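Local coordinates for TIR protein (Paracoccus denitrificans PD1222, PDB 3H16), which is of unknown function but contains a TIR domain, a fold in which helices flank a parallel beta sheet, at residues B[22-27]-B[69-74]; B[55-60]-B[83-88]; B[60-65]-B[92-97]. All blocks are in the same frame, centred on the assembly; numbering follows the deposited sequence.

The three contacts illustrate how one connection of a doubly wound alpha/beta fold is held along its length. Interactions 1 and 3 lie on opposite ends of helix 63-73, their centres about 15 Å apart; interaction 2 takes up the strand and loop that lead into it. The centres of interactions 2 and 3 are about 11 Å apart, and the two share G60. L63 is the common element: its CD1 lies 3.7 Å from L57 CD1, and its CD2 lies 3.8 Å from F85 CZ. Interactions 1 and 2, about 16 Å apart between centres, meet through the sheet, where L57 N and H27 O, 2.8 Å apart, probably form a hydrogen bond.

Interaction 1: residues B[22-27]-B[69-74]; sequences DIFISH and KGLGSS
F24, on strand 21-28, lays its ring against G70 and L71 near the end of helix 63-73. The setting is a beta-alpha-beta crossover: the helix joins strand 50-57 to strand 74-81 and passes over the strand lying between them in the sheet, 21-28.

The aromatic part is a CH-pi contact. G70 CA sits over one face of the F24 ring, 3.6 Å from its centroid and only 11° off the ring normal. Having no side chain, G70 lets the helix backbone itself come down on the ring. CB of F24 already points toward the helix, and the first torsion, which sets CG between its own N and carbonyl carbon (chi1 70°), places the ring under G70 CA.

The apolar part involves L71, whose CG lies 3.8 Å from F24 CE1 while its CD2 reaches the ring edge. Beyond the two segments, F55 also meets the F24 ring, their planes about 35° apart.

Polar groups at this end are occupied within the chain. The D22 carboxylate forms a salt bridge with R75 and accepts from the backbone N of E49. S74 CB and OG both lie beside the F24 ring, with S74 OG 3.6 Å from F24 CD1. The same hydroxyl accepts from W51 NE1, and S74 OG donates to G70 O at 2.8 Å, lying in the plane of that carbonyl.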
loop_
_atom_site.group_PDB
_atom_site.type_symbol
_atom_site.label_atom_id
_atom_site.label_comp_id
_atom_site.label_asym_id
_atom_site.label_seq_id
_atom_site.Cartn_x
_atom_site.Cartn_y
_atom_site.Cartn_z
ATOM N N ASP B 22 -7.292 -6.995 17.276
ATOM C CA ASP B 22 -6.502 -6.257 16.310
ATOM C C ASP B 22 -7.117 -6.468 14.937
ATOM O O ASP B 22 -7.295 -5.523 14.161
ATOM C CB ASP B 22 -5.052 -6.755 16.275
ATOM C CG ASP B 22 -4.238 -6.342 17.504
ATOM O OD1 ASP B 22 -4.115 -5.128 17.786
ATOM O OD2 ASP B 22 -3.701 -7.245 18.179
ATOM N N ILE B 23 -7.485 -7.716 14.669
ATOM C CA ILE B 23 -8.008 -8.096 13.374
ATOM C C ILE B 23 -9.116 -9.126 13.390
ATOM O O ILE B 23 -9.048 -10.118 14.126
ATOM C CB ILE B 23 -6.878 -8.711 12.520
ATOM C CG1 ILE B 23 -5.730 -7.710 12.372
ATOM C CG2 ILE B 23 -7.416 -9.159 11.166
ATOM C CD1 ILE B 23 -4.561 -8.241 11.591
ATOM N N PHE B 24 -10.139 -8.895 12.570
ATOM C CA PHE B 24 -11.210 -9.873 12.419
ATOM C C PHE B 24 -11.096 -10.288 10.958
ATOM O O PHE B 24 -10.748 -9.465 10.120
ATOM C CB PHE B 24 -12.589 -9.280 12.716
ATOM C CG PHE B 24 -13.082 -8.304 11.694
ATOM C CD1 PHE B 24 -12.821 -6.947 11.827
ATOM C CD2 PHE B 24 -13.892 -8.728 10.646
ATOM C CE1 PHE B 24 -13.372 -6.018 10.944
ATOM C CE2 PHE B 24 -14.449 -7.806 9.752
ATOM C CZ PHE B 24 -14.191 -6.446 9.903
ATOM N N ILE B 25 -11.349 -11.559 10.658
ATOM C CA ILE B 25 -11.239 -12.055 9.281
ATOM C C ILE B 25 -12.564 -12.476 8.629
ATOM O O ILE B 25 -13.054 -13.585 8.868
ATOM C CB ILE B 25 -10.290 -13.268 9.202
ATOM C CG1 ILE B 25 -8.974 -12.957 9.902
ATOM C CG2 ILE B 25 -10.031 -13.625 7.751
ATOM C CD1 ILE B 25 -7.987 -14.099 9.876
ATOM N N SER B 26 -13.131 -11.595 7.808
ATOM C CA SER B 26 -14.380 -11.884 7.099
ATOM C C SER B 26 -14.063 -12.915 6.008
ATOM O O SER B 26 -13.080 -12.771 5.272
ATOM C CB SER B 26 -14.933 -10.607 6.464
ATOM O OG SER B 26 -16.168 -10.849 5.816
ATOM N N HIS B 27 -14.891 -13.946 5.892
ATOM C CA HIS B 27 -14.642 -14.996 4.915
ATOM C C HIS B 27 -15.876 -15.865 4.711
ATOM O O HIS B 27 -16.766 -15.912 5.569
ATOM C CB HIS B 27 -13.522 -15.903 5.420
ATOM C CG HIS B 27 -13.888 -16.665 6.661
ATOM N ND1 HIS B 27 -13.913 -16.085 7.911
ATOM C CD2 HIS B 27 -14.315 -17.939 6.830
ATOM C CE1 HIS B 27 -14.340 -16.968 8.796
ATOM N NE2 HIS B 27 -14.590 -18.101 8.165
ATOM N N LYS B 69 -19.996 -5.016 13.019
ATOM C CA LYS B 69 -19.659 -5.733 14.239
ATOM C C LYS B 69 -18.147 -5.878 14.347
ATOM O O LYS B 69 -17.545 -5.439 15.330
ATOM C CB LYS B 69 -20.309 -7.121 14.235
ATOM C CG LYS B 69 -19.955 -7.989 15.438
ATOM C CD LYS B 69 -20.520 -9.397 15.289
ATOM C CE LYS B 69 -20.043 -10.320 16.401
ATOM N NZ LYS B 69 -20.458 -11.736 16.159
ATOM N N GLY B 70 -17.541 -6.490 13.330
ATOM C CA GLY B 70 -16.102 -6.683 13.333
ATOM C C GLY B 70 -15.306 -5.408 13.567
ATOM O O GLY B 70 -14.308 -5.405 14.291
ATOM N N LEU B 71 -15.753 -4.316 12.957
ATOM C CA LEU B 71 -15.067 -3.045 13.088
ATOM C C LEU B 71 -15.365 -2.367 14.415
ATOM O O LEU B 71 -14.640 -1.466 14.840
ATOM C CB LEU B 71 -15.441 -2.131 11.917
ATOM C CG LEU B 71 -14.765 -2.466 10.583
ATOM C CD1 LEU B 71 -15.478 -1.778 9.432
ATOM C CD2 LEU B 71 -13.318 -2.031 10.646
ATOM N N GLY B 72 -16.424 -2.817 15.077
ATOM C CA GLY B 72 -16.791 -2.234 16.355
ATOM C C GLY B 72 -15.896 -2.644 17.512
ATOM O O GLY B 72 -15.869 -1.972 18.543
ATOM N N SER B 73 -15.156 -3.739 17.348
ATOM C CA SER B 73 -14.274 -4.234 18.404
ATOM C C SER B 73 -12.857 -4.530 17.907
ATOM O O SER B 73 -12.001 -4.946 18.685
ATOM C CB SER B 73 -14.855 -5.514 19.008
ATOM O OG SER B 73 -16.251 -5.397 19.203
ATOM N N SER B 74 -12.613 -4.327 16.616
ATOM C CA SER B 74 -11.300 -4.597 16.046
ATOM C C SER B 74 -10.696 -3.336 15.475
ATOM O O SER B 74 -11.399 -2.363 15.210
ATOM C CB SER B 74 -11.399 -5.641 14.931
ATOM O OG SER B 74 -12.133 -6.782 15.345
#

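Interaction 2: residues B[55-60]-B[83-88]; sequences FSLRPG and THFFKK
K88 bends at chi2 (-71°) and again at chi4 (-55°), a double fold that lays its methylenes against the backbone of L57 and P59 while carrying NZ back to the helix that precedes it. F85, with CG anti to N (chi1 174°), brings its ring alongside L57, the two side chains pointing the same way.

The aliphatic part of K88 does most of the touching. Its CD lies 3.4 Å from P59 N and 3.5 Å from P59 CD, where the lysine chain runs obliquely across the proline ring. One carbon further on, K88 CE comes within 3.4 Å of L57 O. The ammonium group beyond it donates from NZ to H84 O at 2.8 Å, reaching that oxygen from above the carbonyl plane, and also forms a salt bridge with E30; two acceptors thus fix the tip of a largely buried lysine.

L57 supplies the apolar half, its CD1 meeting the edge of the F85 ring at CE2 (4.0 Å).

L57 closes the outermost strand 50-57, whereas helix 83-86 directly follows strand 74-81. The contact therefore joins the C-terminal ends of two strands separated in the sheet by 21-28, with L63 of helix 63-73 and W90 packed against both L57 and F85.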
loop_
_atom_site.group_PDB
_atom_site.type_symbol
_atom_site.label_atom_id
_atom_site.label_comp_id
_atom_site.label_asym_id
_atom_site.label_seq_id
_atom_site.Cartn_x
_atom_site.Cartn_y
_atom_site.Cartn_z
ATOM N N PHE B 55 -17.492 -15.002 12.088
ATOM C CA PHE B 55 -17.419 -14.179 10.896
ATOM C C PHE B 55 -17.479 -14.983 9.606
ATOM O O PHE B 55 -17.154 -14.466 8.531
ATOM C CB PHE B 55 -16.155 -13.328 10.938
ATOM C CG PHE B 55 -16.183 -12.269 12.002
ATOM C CD1 PHE B 55 -16.898 -11.090 11.810
ATOM C CD2 PHE B 55 -15.516 -12.458 13.211
ATOM C CE1 PHE B 55 -16.950 -10.114 12.803
ATOM C CE2 PHE B 55 -15.564 -11.483 14.219
ATOM C CZ PHE B 55 -16.281 -10.313 14.012
ATOM N N SER B 56 -17.896 -16.245 9.713
ATOM C CA SER B 56 -18.045 -17.098 8.535
ATOM C C SER B 56 -19.331 -16.632 7.869
ATOM O O SER B 56 -20.309 -16.324 8.548
ATOM C CB SER B 56 -18.189 -18.556 8.937
ATOM O OG SER B 56 -17.136 -18.936 9.794
ATOM N N LEU B 57 -19.340 -16.575 6.546
ATOM C CA LEU B 57 -20.527 -16.122 5.849
ATOM C C LEU B 57 -21.217 -17.201 5.011
ATOM O O LEU B 57 -20.575 -18.124 4.490
ATOM C CB LEU B 57 -20.159 -14.912 4.992
ATOM C CG LEU B 57 -19.600 -13.751 5.834
ATOM C CD1 LEU B 57 -18.968 -12.707 4.933
ATOM C CD2 LEU B 57 -20.713 -13.136 6.675
ATOM N N ARG B 58 -22.538 -17.068 4.904
ATOM C CA ARG B 58 -23.389 -17.979 4.141
ATOM C C ARG B 58 -24.362 -17.138 3.306
ATOM O O ARG B 58 -24.727 -16.031 3.707
ATOM C CB ARG B 58 -24.155 -18.890 5.098
ATOM C CG ARG B 58 -23.240 -19.649 6.049
ATOM C CD ARG B 58 -24.020 -20.482 7.049
ATOM N NE ARG B 58 -24.885 -19.667 7.892
ATOM C CZ ARG B 58 -25.692 -20.164 8.824
ATOM N NH1 ARG B 58 -25.742 -21.476 9.032
ATOM N NH2 ARG B 58 -26.448 -19.352 9.552
ATOM N N PRO B 59 -24.803 -17.659 2.142
ATOM C CA PRO B 59 -25.727 -16.919 1.276
ATOM C C PRO B 59 -26.843 -16.321 2.098
ATOM O O PRO B 59 -27.436 -17.010 2.914
ATOM C CB PRO B 59 -26.244 -17.990 0.318
ATOM C CG PRO B 59 -25.118 -18.969 0.250
ATOM C CD PRO B 59 -24.694 -19.061 1.700
ATOM N N GLY B 60 -27.124 -15.040 1.897
ATOM C CA GLY B 60 -28.194 -14.427 2.656
ATOM C C GLY B 60 -27.691 -13.590 3.808
ATOM O O GLY B 60 -28.185 -12.479 4.018
ATOM N N THR B 83 -13.351 -17.388 -4.825
ATOM C CA THR B 83 -14.504 -17.816 -5.598
ATOM C C THR B 83 -15.679 -18.085 -4.666
ATOM O O THR B 83 -16.808 -17.713 -4.978
ATOM C CB THR B 83 -14.201 -19.098 -6.375
ATOM O OG1 THR B 83 -13.134 -18.847 -7.292
ATOM C CG2 THR B 83 -15.427 -19.565 -7.148
ATOM N N HIS B 84 -15.402 -18.743 -3.538
ATOM C CA HIS B 84 -16.419 -19.076 -2.532
ATOM C C HIS B 84 -17.113 -17.849 -1.984
ATOM O O HIS B 84 -18.319 -17.862 -1.745
ATOM C CB HIS B 84 -15.797 -19.825 -1.349
ATOM C CG HIS B 84 -15.334 -21.203 -1.683
ATOM N ND1 HIS B 84 -16.191 -22.184 -2.134
ATOM C CD2 HIS B 84 -14.106 -21.767 -1.629
ATOM C CE1 HIS B 84 -15.510 -23.296 -2.344
ATOM N NE2 HIS B 84 -14.243 -23.069 -2.045
ATOM N N PHE B 85 -16.345 -16.792 -1.756
ATOM C CA PHE B 85 -16.934 -15.572 -1.235
ATOM C C PHE B 85 -17.699 -14.886 -2.361
ATOM O O PHE B 85 -18.669 -14.161 -2.115
ATOM C CB PHE B 85 -15.843 -14.669 -0.666
ATOM C CG PHE B 85 -16.330 -13.318 -0.238
ATOM C CD1 PHE B 85 -16.408 -12.271 -1.151
ATOM C CD2 PHE B 85 -16.679 -13.077 1.085
ATOM C CE1 PHE B 85 -16.818 -11.008 -0.754
ATOM C CE2 PHE B 85 -17.094 -11.813 1.497
ATOM C CZ PHE B 85 -17.162 -10.773 0.574
ATOM N N PHE B 86 -17.276 -15.124 -3.601
ATOM C CA PHE B 86 -17.955 -14.517 -4.743
ATOM C C PHE B 86 -19.276 -15.212 -5.060
ATOM O O PHE B 86 -20.266 -14.556 -5.389
ATOM C CB PHE B 86 -17.076 -14.543 -5.998
ATOM C CG PHE B 86 -15.836 -13.700 -5.897
ATOM C CD1 PHE B 86 -15.768 -12.636 -5.006
ATOM C CD2 PHE B 86 -14.755 -13.938 -6.739
ATOM C CE1 PHE B 86 -14.634 -11.814 -4.954
ATOM C CE2 PHE B 86 -13.623 -13.128 -6.699
ATOM C CZ PHE B 86 -13.565 -12.059 -5.801
ATOM N N LYS B 87 -19.293 -16.536 -4.953
ATOM C CA LYS B 87 -20.493 -17.293 -5.249
ATOM C C LYS B 87 -21.601 -17.130 -4.229
ATOM O O LYS B 87 -22.589 -17.852 -4.276
ATOM C CB LYS B 87 -20.154 -18.773 -5.419
ATOM C CG LYS B 87 -19.300 -19.048 -6.651
ATOM C CD LYS B 87 -19.277 -20.522 -7.013
ATOM C CE LYS B 87 -18.485 -20.761 -8.289
ATOM N NZ LYS B 87 -18.461 -22.203 -8.652
ATOM N N LYS B 88 -21.449 -16.180 -3.312
ATOM C CA LYS B 88 -22.484 -15.949 -2.307
ATOM C C LYS B 88 -23.553 -14.986 -2.836
ATOM O O LYS B 88 -24.621 -14.847 -2.240
ATOM C CB LYS B 88 -21.876 -15.383 -1.016
ATOM C CG LYS B 88 -21.019 -16.359 -0.215
ATOM C CD LYS B 88 -21.861 -17.433 0.443
ATOM C CE LYS B 88 -20.999 -18.460 1.132
ATOM N NZ LYS B 88 -20.031 -19.006 0.167
#

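Interaction 3: residues B[60-65]-B[92-97]; sequences GDSLRR and QKELDG
R64 starts beside E94 and ends over G97, so a single side chain spans the approach of helix 63-73 to the weakly bonded helix 92-95. Its first torsion is unusual (chi1 -109°), and a bend at chi2 then turns the chain along the facing backbone. CB rests near the E94 carboxylate. CG passes 3.8 Å from E94 OE2 and reaches K93 O as well. Next comes R64 NE, with K93 O 3.7 Å away at the edge of the guanidinium, near its plane. At the tip, the backbone of G97 covers one face of the group, with R64 NH1 3.9 Å from G97 CA, while NH2 approaches D96 CB. No salt bridge to E94 results, since R64 NE and E94 OE2 remain 5.8 Å apart.

E94, bent at chi2, instead turns to the start of the opposite helix. Its OE1 accepts from S62 OG at 2.9 Å and from R64 N at 3.0 Å, although the modelled position of this oxygen is somewhat doubtful. The same S62 OG accepts from R65 N at 3.0 Å, a nearly straight bond (174°).

Beneath the polar layer, E94 CG packs on L63 CB, and L63 CD2 meets L95 CD2 at 3.7 Å.

S62 is thus a serine N-cap, apparently joined there by the E94 carboxylate, whose charge would suit the positive end of the helix dipole. The capped helix follows the second strand, 50-57, and the intervening turn corresponds to the BB loop of TIR domains.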
loop_
_atom_site.group_PDB
_atom_site.type_symbol
_atom_site.label_atom_id
_atom_site.label_comp_id
_atom_site.label_asym_id
_atom_site.label_seq_id
_atom_site.Cartn_x
_atom_site.Cartn_y
_atom_site.Cartn_z
ATOM N N GLY B 60 -27.124 -15.040 1.897
ATOM C CA GLY B 60 -28.194 -14.427 2.656
ATOM C C GLY B 60 -27.691 -13.590 3.808
ATOM O O GLY B 60 -28.185 -12.479 4.018
ATOM N N ASP B 61 -26.722 -14.114 4.558
ATOM C CA ASP B 61 -26.156 -13.376 5.682
ATOM C C ASP B 61 -25.897 -11.940 5.275
ATOM O O ASP B 61 -25.759 -11.637 4.086
ATOM C CB ASP B 61 -24.834 -13.989 6.144
ATOM C CG ASP B 61 -25.025 -15.258 6.930
ATOM O OD1 ASP B 61 -25.913 -15.281 7.811
ATOM O OD2 ASP B 61 -24.280 -16.227 6.680
ATOM N N SER B 62 -25.822 -11.058 6.265
ATOM C CA SER B 62 -25.579 -9.650 6.004
ATOM C C SER B 62 -24.113 -9.265 6.149
ATOM O O SER B 62 -23.647 -8.993 7.261
ATOM C CB SER B 62 -26.408 -8.779 6.949
ATOM O OG SER B 62 -26.023 -7.412 6.852
ATOM N N LEU B 63 -23.387 -9.236 5.034
ATOM C CA LEU B 63 -21.986 -8.837 5.071
ATOM C C LEU B 63 -21.963 -7.484 5.774
ATOM O O LEU B 63 -21.089 -7.206 6.598
ATOM C CB LEU B 63 -21.441 -8.695 3.650
ATOM C CG LEU B 63 -19.998 -8.202 3.503
ATOM C CD1 LEU B 63 -19.054 -9.099 4.306
ATOM C CD2 LEU B 63 -19.617 -8.194 2.021
ATOM N N ARG B 64 -22.957 -6.659 5.448
ATOM C CA ARG B 64 -23.116 -5.328 6.027
ATOM C C ARG B 64 -22.903 -5.326 7.544
ATOM O O ARG B 64 -21.913 -4.794 8.039
ATOM C CB ARG B 64 -24.521 -4.792 5.712
ATOM C CG ARG B 64 -24.568 -3.656 4.707
ATOM C CD ARG B 64 -23.816 -2.439 5.226
ATOM N NE ARG B 64 -23.791 -1.342 4.260
ATOM C CZ ARG B 64 -23.115 -0.208 4.432
ATOM N NH1 ARG B 64 -22.402 -0.017 5.535
ATOM N NH2 ARG B 64 -23.151 0.736 3.500
ATOM N N ARG B 65 -23.840 -5.936 8.268
ATOM C CA ARG B 65 -23.789 -5.986 9.725
ATOM C C ARG B 65 -22.560 -6.690 10.257
ATOM O O ARG B 65 -22.013 -6.293 11.286
ATOM C CB ARG B 65 -25.043 -6.670 10.286
ATOM C CG ARG B 65 -26.340 -5.922 10.006
ATOM C CD ARG B 65 -27.528 -6.560 10.709
ATOM N NE ARG B 65 -28.774 -5.868 10.386
ATOM C CZ ARG B 65 -29.350 -5.883 9.187
ATOM N NH1 ARG B 65 -28.799 -6.558 8.189
ATOM N NH2 ARG B 65 -30.475 -5.214 8.984
ATOM N N GLN B 92 -25.109 -5.258 -4.465
ATOM C CA GLN B 92 -24.156 -4.144 -4.438
ATOM C C GLN B 92 -24.191 -3.406 -3.095
ATOM O O GLN B 92 -23.151 -3.068 -2.528
ATOM C CB GLN B 92 -24.459 -3.152 -5.567
ATOM C CG GLN B 92 -23.624 -1.876 -5.515
ATOM C CD GLN B 92 -22.172 -2.108 -5.879
ATOM O OE1 GLN B 92 -21.861 -2.488 -7.009
ATOM N NE2 GLN B 92 -21.274 -1.882 -4.924
ATOM N N LYS B 93 -25.397 -3.159 -2.595
ATOM C CA LYS B 93 -25.581 -2.451 -1.337
ATOM C C LYS B 93 -24.937 -3.195 -0.156
ATOM O O LYS B 93 -24.729 -2.622 0.916
ATOM C CB LYS B 93 -27.080 -2.252 -1.084
ATOM C CG LYS B 93 -27.417 -1.182 -0.056
ATOM C CD LYS B 93 -28.927 -0.963 0.055
ATOM C CE LYS B 93 -29.522 -0.431 -1.244
ATOM N NZ LYS B 93 -30.999 -0.250 -1.147
ATOM N N GLU B 94 -24.612 -4.467 -0.353
ATOM C CA GLU B 94 -24.011 -5.255 0.712
ATOM C C GLU B 94 -22.486 -5.138 0.656
ATOM O O GLU B 94 -21.799 -5.348 1.655
ATOM C CB GLU B 94 -24.434 -6.718 0.569
ATOM C CG GLU B 94 -24.379 -7.517 1.856
ATOM C CD GLU B 94 -25.447 -7.095 2.844
ATOM O OE1 GLU B 94 -25.440 -7.604 3.985
ATOM O OE2 GLU B 94 -26.298 -6.257 2.480
ATOM N N LEU B 95 -21.968 -4.799 -0.520
ATOM C CA LEU B 95 -20.538 -4.657 -0.716
ATOM C C LEU B 95 -20.032 -3.276 -0.339
ATOM O O LEU B 95 -18.905 -3.139 0.128
ATOM C CB LEU B 95 -20.184 -4.941 -2.176
ATOM C CG LEU B 95 -20.419 -6.394 -2.589
ATOM C CD1 LEU B 95 -19.861 -6.651 -3.980
ATOM C CD2 LEU B 95 -19.738 -7.314 -1.563
ATOM N N ASP B 96 -20.875 -2.262 -0.528
ATOM C CA ASP B 96 -20.522 -0.865 -0.251
ATOM C C ASP B 96 -19.735 -0.541 1.025
ATOM O O ASP B 96 -18.845 0.313 1.003
ATOM C CB ASP B 96 -21.779 0.021 -0.296
ATOM C CG ASP B 96 -22.370 0.145 -1.704
ATOM O OD1 ASP B 96 -21.613 0.006 -2.694
ATOM O OD2 ASP B 96 -23.590 0.401 -1.816
ATOM N N GLY B 97 -20.057 -1.196 2.134
ATOM C CA GLY B 97 -19.343 -0.910 3.366
ATOM C C GLY B 97 -17.903 -1.396 3.351
ATOM O O GLY B 97 -17.038 -0.854 4.042
#